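Side-chain contacts in cytoplasmic export protein 1 (Saccharomyces cerevisiae, PDB 3VWA), which takes part in nuclear tRNA export, binding tRNA and perhaps collecting it from export receptors at the nuclear pore complex to deliver aminoacylated tRNA to the translation machinery: residues Asn498-Val503 / Glu524-Lys529; Gln387-Ser392 / Ala425-Asp430; Leu149-Ser154 / Ala164-Ser169; Val212-Ile215 / Lys219-Ile222. All coordinates share one frame; numbering follows the deposited sequence.

Interaction 1 (Asn498-Val503 / Glu524-Lys529); sequences NKILTV and EEYLEK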
loop_
_atom_site.group_PDB
_atom_site.type_symbol
_atom_site.label_atom_id
_atom_site.label_comp_id
_atom_site.label_asym_id
_atom_site.label_seq_id
_atom_site.Cartn_x
_atom_site.Cartn_y
_atom_site.Cartn_z
ATOM N N ASN A 498 33.757 1.637 42.252
ATOM C CA ASN A 498 32.924 2.444 43.159
ATOM C C ASN A 498 31.664 1.659 43.473
ATOM O O ASN A 498 31.050 1.907 44.484
ATOM C CB ASN A 498 32.368 3.722 42.461
ATOM C CG ASN A 498 33.300 4.941 42.531
ATOM O OD1 ASN A 498 34.534 4.858 42.315
ATOM N ND2 ASN A 498 32.687 6.115 42.819
ATOM N N LYS A 499 31.205 0.810 42.550
ATOM C CA LYS A 499 29.789 0.428 42.589
ATOM C C LYS A 499 29.412 -0.940 42.040
ATOM O O LYS A 499 28.758 -1.726 42.708
ATOM C CB LYS A 499 28.988 1.502 41.826
ATOM C CG LYS A 499 27.483 1.258 41.777
ATOM C CD LYS A 499 26.802 2.416 41.069
ATOM C CE LYS A 499 26.832 3.678 41.941
ATOM N NZ LYS A 499 25.537 4.392 41.781
ATOM N N ILE A 500 29.795 -1.230 40.797
ATOM C CA ILE A 500 29.295 -2.459 40.100
ATOM C C ILE A 500 29.768 -3.795 40.729
ATOM O O ILE A 500 29.010 -4.824 40.712
ATOM C CB ILE A 500 29.661 -2.401 38.578
ATOM C CG1 ILE A 500 29.253 -1.050 37.968
ATOM C CG2 ILE A 500 28.992 -3.493 37.806
ATOM C CD1 ILE A 500 27.808 -0.701 38.244
ATOM N N LEU A 501 30.985 -3.818 41.300
ATOM C CA LEU A 501 31.475 -5.074 41.938
ATOM C C LEU A 501 30.523 -5.660 42.959
ATOM O O LEU A 501 30.282 -6.851 42.928
ATOM C CB LEU A 501 32.841 -4.920 42.597
ATOM C CG LEU A 501 33.988 -4.480 41.686
ATOM C CD1 LEU A 501 35.252 -4.398 42.521
ATOM C CD2 LEU A 501 34.155 -5.471 40.517
ATOM N N THR A 502 29.994 -4.807 43.838
ATOM C CA THR A 502 29.029 -5.181 44.841
ATOM C C THR A 502 27.578 -5.319 44.357
ATOM O O THR A 502 26.713 -5.798 45.106
ATOM C CB THR A 502 29.118 -4.247 46.078
ATOM O OG1 THR A 502 29.153 -2.871 45.671
ATOM C CG2 THR A 502 30.353 -4.507 46.854
ATOM N N VAL A 503 27.284 -4.880 43.125
ATOM C CA VAL A 503 26.039 -5.271 42.443
ATOM C C VAL A 503 26.164 -6.728 41.941
ATOM O O VAL A 503 25.230 -7.507 42.041
ATOM C CB VAL A 503 25.718 -4.383 41.212
ATOM C CG1 VAL A 503 24.551 -5.008 40.445
ATOM C CG2 VAL A 503 25.431 -2.911 41.607
ATOM N N GLU A 524 34.475 -12.392 37.296
ATOM C CA GLU A 524 35.900 -12.457 36.884
ATOM C C GLU A 524 36.170 -11.534 35.730
ATOM O O GLU A 524 37.207 -10.871 35.660
ATOM C CB GLU A 524 36.305 -13.852 36.371
ATOM C CG GLU A 524 35.815 -15.004 37.182
ATOM C CD GLU A 524 36.820 -15.487 38.181
ATOM O OE1 GLU A 524 36.898 -16.734 38.375
ATOM O OE2 GLU A 524 37.513 -14.623 38.767
ATOM N N GLU A 525 35.251 -11.523 34.780
ATOM C CA GLU A 525 35.451 -10.656 33.629
ATOM C C GLU A 525 35.479 -9.153 34.075
ATOM O O GLU A 525 36.274 -8.354 33.564
ATOM C CB GLU A 525 34.370 -10.975 32.586
ATOM C CG GLU A 525 34.351 -10.018 31.391
ATOM C CD GLU A 525 33.174 -10.246 30.455
ATOM O OE1 GLU A 525 33.083 -9.447 29.482
ATOM O OE2 GLU A 525 32.365 -11.219 30.661
ATOM N N TYR A 526 34.676 -8.781 35.086
ATOM C CA TYR A 526 34.696 -7.382 35.558
ATOM C C TYR A 526 35.954 -7.096 36.365
ATOM O O TYR A 526 36.516 -6.008 36.278
ATOM C CB TYR A 526 33.474 -7.100 36.447
ATOM C CG TYR A 526 32.261 -6.555 35.700
ATOM C CD1 TYR A 526 31.901 -5.213 35.818
ATOM C CD2 TYR A 526 31.461 -7.391 34.930
ATOM C CE1 TYR A 526 30.764 -4.700 35.151
ATOM C CE2 TYR A 526 30.324 -6.920 34.272
ATOM C CZ TYR A 526 29.954 -5.581 34.398
ATOM O OH TYR A 526 28.828 -5.141 33.736
ATOM N N LEU A 527 36.362 -8.075 37.176
ATOM C CA LEU A 527 37.633 -8.051 37.897
ATOM C C LEU A 527 38.836 -7.883 37.000
ATOM O O LEU A 527 39.784 -7.137 37.341
ATOM C CB LEU A 527 37.838 -9.358 38.693
ATOM C CG LEU A 527 36.956 -9.523 39.924
ATOM C CD1 LEU A 527 37.314 -10.881 40.523
ATOM C CD2 LEU A 527 37.200 -8.367 40.916
ATOM N N GLU A 528 38.811 -8.615 35.891
ATOM C CA GLU A 528 39.894 -8.561 34.889
ATOM C C GLU A 528 39.956 -7.192 34.279
ATOM O O GLU A 528 41.043 -6.604 34.140
ATOM C CB GLU A 528 39.666 -9.601 33.785
ATOM C CG GLU A 528 40.536 -10.852 33.885
ATOM C CD GLU A 528 39.760 -12.148 34.149
ATOM O OE1 GLU A 528 39.832 -12.669 35.298
ATOM O OE2 GLU A 528 39.090 -12.662 33.205
ATOM N N LYS A 529 38.781 -6.642 33.941
ATOM C CA LYS A 529 38.764 -5.295 33.391
ATOM C C LYS A 529 39.382 -4.298 34.368
ATOM O O LYS A 529 40.247 -3.507 33.988
ATOM C CB LYS A 529 37.375 -4.901 32.897
ATOM C CG LYS A 529 37.242 -3.410 32.633
ATOM C CD LYS A 529 36.090 -3.088 31.678
ATOM C CE LYS A 529 35.826 -1.590 31.672
ATOM N NZ LYS A 529 34.754 -1.368 30.645
#
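The CG2 methyl of I500 is the bump that meets the ring of Y526, while the CD2 methyl of L501 points into the notch between Y526 and L527. I500 CG2 reaches Y526 CE1 at 3.4 Å and Y526 CD1 at 3.9 Å, so one flank of the ring takes the methyl, in an approach too oblique to count as either face or edge. Because I500 CG2 stands anti to the backbone N, this branch faces the tyrosine while CD1, at the end of the other branch, is carried off from the ring. The second fit is looser. L501 CD2 stands 4.4 Å from Y526 CB and 4.2 Å from L527 CD2, meeting the root of one side chain and the tip of the other. Both segments lie within the second HEAT repeat, and the packing is that of its helical hairpin: the two short axes run nearly antiparallel, at 158°, and come no closer than 10.7 Å. At that separation it is the side chains that bridge the gap, with no hydrogen bond between the segments. Y526 is buried, yet its hydroxyl is satisfied by a hydrogen bond with the carbonyl oxygen of L484. F491 and I488, from the loop before the repeat, and I496 also touch the tyrosine side chain, and F491 packs on I500 as well.

Interaction 2 (Gln387-Ser392 / Ala425-Asp430); sequences QGLTDS and AKTQVD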
loop_
_atom_site.group_PDB
_atom_site.type_symbol
_atom_site.label_atom_id
_atom_site.label_comp_id
_atom_site.label_asym_id
_atom_site.label_seq_id
_atom_site.Cartn_x
_atom_site.Cartn_y
_atom_site.Cartn_z
ATOM N N GLN A 387 -0.227 2.658 28.264
ATOM C CA GLN A 387 -1.202 2.122 29.227
ATOM C C GLN A 387 -1.300 0.632 29.058
ATOM O O GLN A 387 -1.710 -0.071 29.985
ATOM C CB GLN A 387 -2.601 2.750 29.037
ATOM C CG GLN A 387 -2.699 4.232 29.367
ATOM C CD GLN A 387 -1.726 4.657 30.463
ATOM O OE1 GLN A 387 -2.078 4.760 31.628
ATOM N NE2 GLN A 387 -0.483 4.909 30.080
ATOM N N GLY A 388 -0.931 0.132 27.885
ATOM C CA GLY A 388 -0.850 -1.351 27.730
ATOM C C GLY A 388 -0.102 -2.013 28.896
ATOM O O GLY A 388 -0.347 -3.181 29.243
ATOM N N LEU A 389 0.793 -1.262 29.542
ATOM C CA LEU A 389 1.626 -1.898 30.603
ATOM C C LEU A 389 0.859 -2.153 31.851
ATOM O O LEU A 389 1.256 -2.989 32.677
ATOM C CB LEU A 389 2.873 -1.069 30.966
ATOM C CG LEU A 389 3.950 -0.944 29.910
ATOM C CD1 LEU A 389 4.946 0.115 30.401
ATOM C CD2 LEU A 389 4.643 -2.285 29.667
ATOM N N THR A 390 -0.266 -1.448 31.975
ATOM C CA THR A 390 -1.045 -1.503 33.195
ATOM C C THR A 390 -2.338 -2.280 33.013
ATOM O O THR A 390 -3.140 -2.349 33.932
ATOM C CB THR A 390 -1.340 -0.089 33.756
ATOM O OG1 THR A 390 -2.203 0.615 32.856
ATOM C CG2 THR A 390 -0.053 0.711 33.962
ATOM N N ASP A 391 -2.535 -2.864 31.832
ATOM C CA ASP A 391 -3.695 -3.705 31.511
ATOM C C ASP A 391 -3.661 -4.988 32.357
ATOM O O ASP A 391 -2.593 -5.415 32.782
ATOM C CB ASP A 391 -3.656 -4.049 30.017
ATOM C CG ASP A 391 -4.949 -4.712 29.505
ATOM O OD1 ASP A 391 -5.890 -3.996 29.156
ATOM O OD2 ASP A 391 -5.010 -5.946 29.412
ATOM N N SER A 392 -4.833 -5.615 32.574
ATOM C CA SER A 392 -4.953 -6.745 33.475
ATOM C C SER A 392 -4.458 -8.015 32.863
ATOM O O SER A 392 -4.102 -8.934 33.582
ATOM C CB SER A 392 -6.409 -6.927 33.973
ATOM O OG SER A 392 -7.283 -7.381 32.938
ATOM N N ALA A 425 10.050 0.736 36.361
ATOM C CA ALA A 425 10.214 0.450 37.775
ATOM C C ALA A 425 9.020 -0.331 38.316
ATOM O O ALA A 425 9.187 -1.191 39.173
ATOM C CB ALA A 425 10.440 1.724 38.574
ATOM N N LYS A 426 7.825 -0.060 37.784
ATOM C CA LYS A 426 6.660 -0.822 38.181
ATOM C C LYS A 426 6.633 -2.211 37.581
ATOM O O LYS A 426 6.429 -3.168 38.281
ATOM C CB LYS A 426 5.367 -0.087 37.857
ATOM C CG LYS A 426 4.225 -0.655 38.676
ATOM C CD LYS A 426 2.853 -0.324 38.114
ATOM C CE LYS A 426 1.788 -1.312 38.612
ATOM N NZ LYS A 426 0.708 -1.368 37.570
ATOM N N THR A 427 6.867 -2.335 36.285
ATOM C CA THR A 427 6.856 -3.658 35.686
ATOM C C THR A 427 7.975 -4.594 36.189
ATOM O O THR A 427 7.884 -5.775 36.057
ATOM C CB THR A 427 6.748 -3.593 34.134
ATOM O OG1 THR A 427 8.014 -3.213 33.556
ATOM C CG2 THR A 427 5.602 -2.580 33.750
ATOM N N GLN A 428 9.004 -4.050 36.809
ATOM C CA GLN A 428 10.029 -4.864 37.401
ATOM C C GLN A 428 9.534 -5.615 38.671
ATOM O O GLN A 428 10.158 -6.598 39.124
ATOM C CB GLN A 428 11.278 -4.002 37.669
ATOM C CG GLN A 428 12.484 -4.794 38.140
ATOM C CD GLN A 428 13.814 -4.053 38.022
ATOM O OE1 GLN A 428 13.888 -2.805 38.084
ATOM N NE2 GLN A 428 14.887 -4.829 37.865
ATOM N N VAL A 429 8.415 -5.168 39.235
ATOM C CA VAL A 429 7.841 -5.867 40.405
ATOM C C VAL A 429 6.483 -6.536 40.026
ATOM O O VAL A 429 5.642 -6.893 40.876
ATOM C CB VAL A 429 7.774 -4.916 41.646
ATOM C CG1 VAL A 429 6.967 -3.661 41.351
ATOM C CG2 VAL A 429 7.179 -5.623 42.855
ATOM N N ASP A 430 6.283 -6.702 38.722
ATOM C CA ASP A 430 5.025 -7.189 38.196
ATOM C C ASP A 430 4.780 -8.567 38.737
ATOM O O ASP A 430 5.729 -9.352 38.899
ATOM C CB ASP A 430 5.099 -7.242 36.658
ATOM C CG ASP A 430 3.724 -7.329 35.994
ATOM O OD1 ASP A 430 3.224 -6.293 35.535
ATOM O OD2 ASP A 430 3.162 -8.450 35.915
#
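No flat group carries the contact where L389 meets T427: neither a ring face nor the edge of an amide is used, and the touching atoms are tetrahedral carbons. L389 CB stands 4.2 Å from T427 CG2, and the methyl is aimed there because it lies beside the backbone N, anti to the carbonyl carbon. The same rotation (chi1 76°) puts T427 OG1 between N and the carbonyl carbon, where it hydrogen-bonds T439 OG1. Beside this buried pair, K426 stretches almost fully extended across the surface until its NZ is 4.2 Å from T390 CG2, the end of the lysine chain set against a methyl without a polar bond. T390 is itself held by a local grip. Its OG1 reaches Q387 O at 3.0 Å, in the carbonyl plane and on a lone pair, and T390 N binds the same oxygen at 2.8 Å, so one acceptor fixes both backbone and hydroxyl. The two turns match: D391 and D430 each bond the backbone N two residues on, and form salt bridges with R355 and R397 respectively, consistent with the aspartate-arginine ladder of HEAT repeats. The 387-392 turn leads from helix 374-387 into helix 394-407, whose T400 and L401 pack on L389, while helix 413-427 supplies F423 to L389 and helix 433-446 supplies I435 to T427.

Interaction 3 (Leu149-Ser154 / Ala164-Ser169); sequences LELCSS and ASRARS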
loop_
_atom_site.group_PDB
_atom_site.type_symbol
_atom_site.label_atom_id
_atom_site.label_comp_id
_atom_site.label_asym_id
_atom_site.label_seq_id
_atom_site.Cartn_x
_atom_site.Cartn_y
_atom_site.Cartn_z
ATOM N N LEU A 149 -9.447 8.017 -30.042
ATOM C CA LEU A 149 -10.740 8.230 -30.630
ATOM C C LEU A 149 -10.548 8.795 -32.066
ATOM O O LEU A 149 -11.498 9.275 -32.708
ATOM C CB LEU A 149 -11.442 9.199 -29.681
ATOM C CG LEU A 149 -12.610 8.746 -28.781
ATOM C CD1 LEU A 149 -12.761 7.229 -28.544
ATOM C CD2 LEU A 149 -12.632 9.549 -27.482
ATOM N N GLU A 150 -9.320 8.684 -32.582
ATOM C CA GLU A 150 -8.962 9.210 -33.930
ATOM C C GLU A 150 -9.901 8.801 -35.066
ATOM O O GLU A 150 -10.233 9.613 -35.943
ATOM C CB GLU A 150 -7.534 8.824 -34.326
ATOM C CG GLU A 150 -6.465 9.377 -33.399
ATOM C CD GLU A 150 -6.258 8.559 -32.139
ATOM O OE1 GLU A 150 -6.908 7.515 -31.971
ATOM O OE2 GLU A 150 -5.413 8.952 -31.309
ATOM N N LEU A 151 -10.321 7.542 -35.052
ATOM C CA LEU A 151 -11.127 6.987 -36.133
ATOM C C LEU A 151 -12.605 6.893 -35.740
ATOM O O LEU A 151 -13.443 6.519 -36.530
ATOM C CB LEU A 151 -10.585 5.590 -36.483
ATOM C CG LEU A 151 -9.241 5.526 -37.220
ATOM C CD1 LEU A 151 -8.980 4.079 -37.621
ATOM C CD2 LEU A 151 -9.264 6.392 -38.468
ATOM N N CYS A 152 -12.908 7.217 -34.496
ATOM C CA CYS A 152 -14.214 6.940 -33.943
ATOM C C CYS A 152 -15.332 7.706 -34.648
ATOM O O CYS A 152 -15.282 8.944 -34.804
ATOM C CB CYS A 152 -14.220 7.305 -32.465
ATOM S SG CYS A 152 -15.795 6.949 -31.681
ATOM N N SER A 153 -16.343 6.962 -35.049
ATOM C CA SER A 153 -17.567 7.523 -35.650
ATOM C C SER A 153 -18.797 6.614 -35.380
ATOM O O SER A 153 -18.671 5.418 -35.038
ATOM C CB SER A 153 -17.385 7.759 -37.168
ATOM O OG SER A 153 -16.280 7.015 -37.700
ATOM N N SER A 154 -19.973 7.209 -35.524
ATOM C CA SER A 154 -21.242 6.524 -35.383
ATOM C C SER A 154 -21.491 5.577 -36.551
ATOM O O SER A 154 -21.078 5.827 -37.683
ATOM C CB SER A 154 -22.366 7.557 -35.298
ATOM O OG SER A 154 -23.615 6.928 -35.024
ATOM N N ALA A 164 -12.843 3.345 -44.492
ATOM C CA ALA A 164 -11.697 2.604 -44.957
ATOM C C ALA A 164 -10.475 3.480 -45.312
ATOM O O ALA A 164 -9.345 3.062 -45.061
ATOM C CB ALA A 164 -12.107 1.717 -46.128
ATOM N N SER A 165 -10.677 4.687 -45.857
ATOM C CA SER A 165 -9.539 5.563 -46.223
ATOM C C SER A 165 -8.865 6.140 -44.977
ATOM O O SER A 165 -7.630 6.081 -44.840
ATOM C CB SER A 165 -9.940 6.685 -47.210
ATOM O OG SER A 165 -11.323 6.624 -47.455
ATOM N N ARG A 166 -9.693 6.662 -44.073
ATOM C CA ARG A 166 -9.248 7.070 -42.758
ATOM C C ARG A 166 -8.518 5.920 -42.085
ATOM O O ARG A 166 -7.363 6.052 -41.685
ATOM C CB ARG A 166 -10.441 7.558 -41.939
ATOM C CG ARG A 166 -11.082 8.747 -42.604
ATOM C CD ARG A 166 -11.965 9.590 -41.701
ATOM N NE ARG A 166 -13.333 9.093 -41.627
ATOM C CZ ARG A 166 -13.852 8.481 -40.564
ATOM N NH1 ARG A 166 -15.120 8.063 -40.596
ATOM N NH2 ARG A 166 -13.112 8.282 -39.461
ATOM N N ALA A 167 -9.165 4.773 -42.035
ATOM C CA ALA A 167 -8.563 3.621 -41.404
ATOM C C ALA A 167 -7.197 3.268 -42.008
ATOM O O ALA A 167 -6.247 3.040 -41.269
ATOM C CB ALA A 167 -9.507 2.440 -41.451
ATOM N N ARG A 168 -7.107 3.268 -43.343
ATOM C CA ARG A 168 -5.833 3.130 -44.036
ATOM C C ARG A 168 -4.819 4.233 -43.645
ATOM O O ARG A 168 -3.677 3.948 -43.300
ATOM C CB ARG A 168 -6.054 3.089 -45.558
ATOM N N SER A 169 -5.236 5.494 -43.650
ATOM C CA SER A 169 -4.250 6.549 -43.340
ATOM C C SER A 169 -3.776 6.406 -41.869
ATOM O O SER A 169 -2.566 6.449 -41.581
ATOM C CB SER A 169 -4.816 7.947 -43.659
ATOM O OG SER A 169 -5.783 8.355 -42.705
HETATM O O HOH W 1 -10.920 9.594 -38.590
#
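R166 bends back toward S153 and L151 through its third torsion: chi1 of -61° sets CG beside the backbone N, and the turn at chi3 (-86°) swings the guanidinium edge onto the turn 149-152 and the start of strand 153-154. NH1 meets S153 OG at 3.3 Å in a nearly straight bond (166°), with the oxygen close to the guanidinium plane. NH2 makes a weak bond to L151 O at 3.4 Å, and S153 OG donates to that same carbonyl at 3.1 Å, so hydroxyl, carbonyl and guanidinium edge form a closed ring of bonds. Water 1 extends it, accepting from R166 NH2 and donating to E150 O. This segment belongs to the kinase-like domain: strand 153-154 pairs with 126-127 through S153 and V127, a pairing consistent with the strand after the DFG motif of protein kinases, so 149-154 probably lies near the start of the activation-segment counterpart. With alanine in place of S153 the hydroxyl is gone, and the NH1 side of the guanidinium would probably be less firmly fixed, though E162 still holds R166. Beneath the polar layer, L151 spreads its two methyls along the helix: CD1 packs 3.8 Å from A167 CA, and CD2 lies 3.7 Å from R166 C. E162, one helical turn earlier, forms a salt bridge with R166 NE; N57 of helix 52-64 binds the carbonyl oxygens of E150 and C152.

Interaction 4 (Val212-Ile215 / Lys219-Ile222); sequences VNMI and KITI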
loop_
_atom_site.group_PDB
_atom_site.type_symbol
_atom_site.label_atom_id
_atom_site.label_comp_id
_atom_site.label_asym_id
_atom_site.label_seq_id
_atom_site.Cartn_x
_atom_site.Cartn_y
_atom_site.Cartn_z
ATOM N N VAL A 212 -12.457 -16.362 -28.756
ATOM C CA VAL A 212 -11.435 -15.384 -29.133
ATOM C C VAL A 212 -11.049 -15.485 -30.612
ATOM O O VAL A 212 -10.772 -14.455 -31.270
ATOM C CB VAL A 212 -10.197 -15.512 -28.217
ATOM C CG1 VAL A 212 -8.984 -14.781 -28.780
ATOM C CG2 VAL A 212 -10.525 -15.003 -26.815
ATOM N N ASN A 213 -11.021 -16.720 -31.134
ATOM C CA ASN A 213 -10.699 -16.946 -32.539
ATOM C C ASN A 213 -11.741 -16.365 -33.444
ATOM O O ASN A 213 -11.428 -15.787 -34.471
ATOM C CB ASN A 213 -10.574 -18.422 -32.841
ATOM C CG ASN A 213 -9.231 -18.936 -32.501
ATOM O OD1 ASN A 213 -8.286 -18.166 -32.366
ATOM N ND2 ASN A 213 -9.119 -20.243 -32.352
HETATM N N MSE A 214 -12.988 -16.525 -33.041
HETATM C CA MSE A 214 -14.113 -15.990 -33.771
HETATM C C MSE A 214 -13.976 -14.492 -33.938
HETATM O O MSE A 214 -14.041 -13.991 -35.064
HETATM C CB MSE A 214 -15.349 -16.372 -32.986
HETATM C CG MSE A 214 -15.589 -17.883 -33.068
HETATM SE SE MSE A 214 -17.449 -18.185 -32.473
HETATM C CE MSE A 214 -17.823 -19.981 -33.244
ATOM N N ILE A 215 -13.763 -13.765 -32.841
ATOM C CA ILE A 215 -13.659 -12.308 -32.939
ATOM C C ILE A 215 -12.372 -11.934 -33.672
ATOM O O ILE A 215 -12.315 -10.916 -34.351
ATOM C CB ILE A 215 -13.722 -11.561 -31.573
ATOM C CG1 ILE A 215 -12.605 -11.980 -30.610
ATOM C CG2 ILE A 215 -15.057 -11.736 -30.906
ATOM C CD1 ILE A 215 -12.536 -11.105 -29.369
ATOM N N LYS A 219 -15.760 -12.887 -37.198
ATOM C CA LYS A 219 -16.961 -13.640 -37.473
ATOM C C LYS A 219 -18.122 -13.195 -36.603
ATOM O O LYS A 219 -19.253 -13.202 -37.066
ATOM C CB LYS A 219 -16.705 -15.143 -37.344
ATOM C CG LYS A 219 -15.465 -15.582 -38.103
ATOM C CD LYS A 219 -15.267 -17.088 -38.018
ATOM C CE LYS A 219 -14.709 -17.613 -39.339
ATOM N NZ LYS A 219 -14.211 -19.011 -39.267
ATOM N N ILE A 220 -17.868 -12.804 -35.351
ATOM C CA ILE A 220 -18.980 -12.428 -34.456
ATOM C C ILE A 220 -18.825 -11.033 -33.846
ATOM O O ILE A 220 -17.721 -10.467 -33.838
ATOM C CB ILE A 220 -19.218 -13.443 -33.319
ATOM C CG1 ILE A 220 -18.007 -13.478 -32.376
ATOM C CG2 ILE A 220 -19.649 -14.824 -33.863
ATOM C CD1 ILE A 220 -18.182 -14.410 -31.197
ATOM N N THR A 221 -19.922 -10.484 -33.328
ATOM C CA THR A 221 -19.860 -9.139 -32.742
ATOM C C THR A 221 -19.259 -9.164 -31.336
ATOM O O THR A 221 -19.188 -10.226 -30.681
ATOM C CB THR A 221 -21.225 -8.425 -32.710
ATOM O OG1 THR A 221 -22.070 -9.054 -31.739
ATOM C CG2 THR A 221 -21.898 -8.426 -34.112
ATOM N N ILE A 222 -18.836 -7.989 -30.872
ATOM C CA ILE A 222 -18.298 -7.867 -29.541
ATOM C C ILE A 222 -19.362 -8.260 -28.545
ATOM O O ILE A 222 -19.099 -9.081 -27.658
ATOM C CB ILE A 222 -17.780 -6.438 -29.239
ATOM C CG1 ILE A 222 -16.512 -6.161 -30.025
ATOM C CG2 ILE A 222 -17.491 -6.246 -27.764
ATOM C CD1 ILE A 222 -16.278 -4.666 -30.237
#
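A helix-to-loop contact, in which the chain leaving helix 209-216 turns back over its last turn, joins M214 and I215 to K219 and I220, at the surface of the kinase-like domain where helix 209-216 gives way to helix 222-231. The link has a polar and an apolar half. K219 N donates to M214 O at 3.0 Å, a bond with the i to i+5 spacing of the outer bond of a Schellman motif, its donor tilted 33° from the carbonyl plane. Next to it, I220 is turned with CG1 between its backbone N and carbonyl carbon (chi1 65°), which lays the longer branch across both helix residues. I220 CG1 touches I215 CG2 at 3.7 Å, and I220 CD1 lies 3.9 Å from M214 CB and 4.1 Å from the SE of this selenomethionine. An alanine in place of I220 lacks the branch lying across M214 CB and I215 CG2 and would probably leave a gap there. T221 then caps the next helix, its OG1 bonded to N224 N. That helix, 222-231, sends F225 against I215 and R228 against both M214 and I220, while helix 186-198 packs L191 on I215 and binds I220 O through S188 OG.

In the fold
From the N terminus, the four contacts come in series; none nests within or crosses another. Interaction 3 closes a loop of nine residues, tying the strand 153-154 region to helix 160-174 in the kinase-like domain. Interaction 4 follows, its centre about 21 Å away, closing a three-residue turn between helices 209-216 and 222-231. The chain then passes into the HEAT-repeat part. Interaction 2 spans 32 residues and brings together successive turns of the HEAT stack, and interaction 1 closes the hairpin of helices 493-504 and 513-536. The centres of interactions 1 and 3 lie about 91 Å apart, on opposite sides of the chain's centre, which reflects the elongated shape of the fragment.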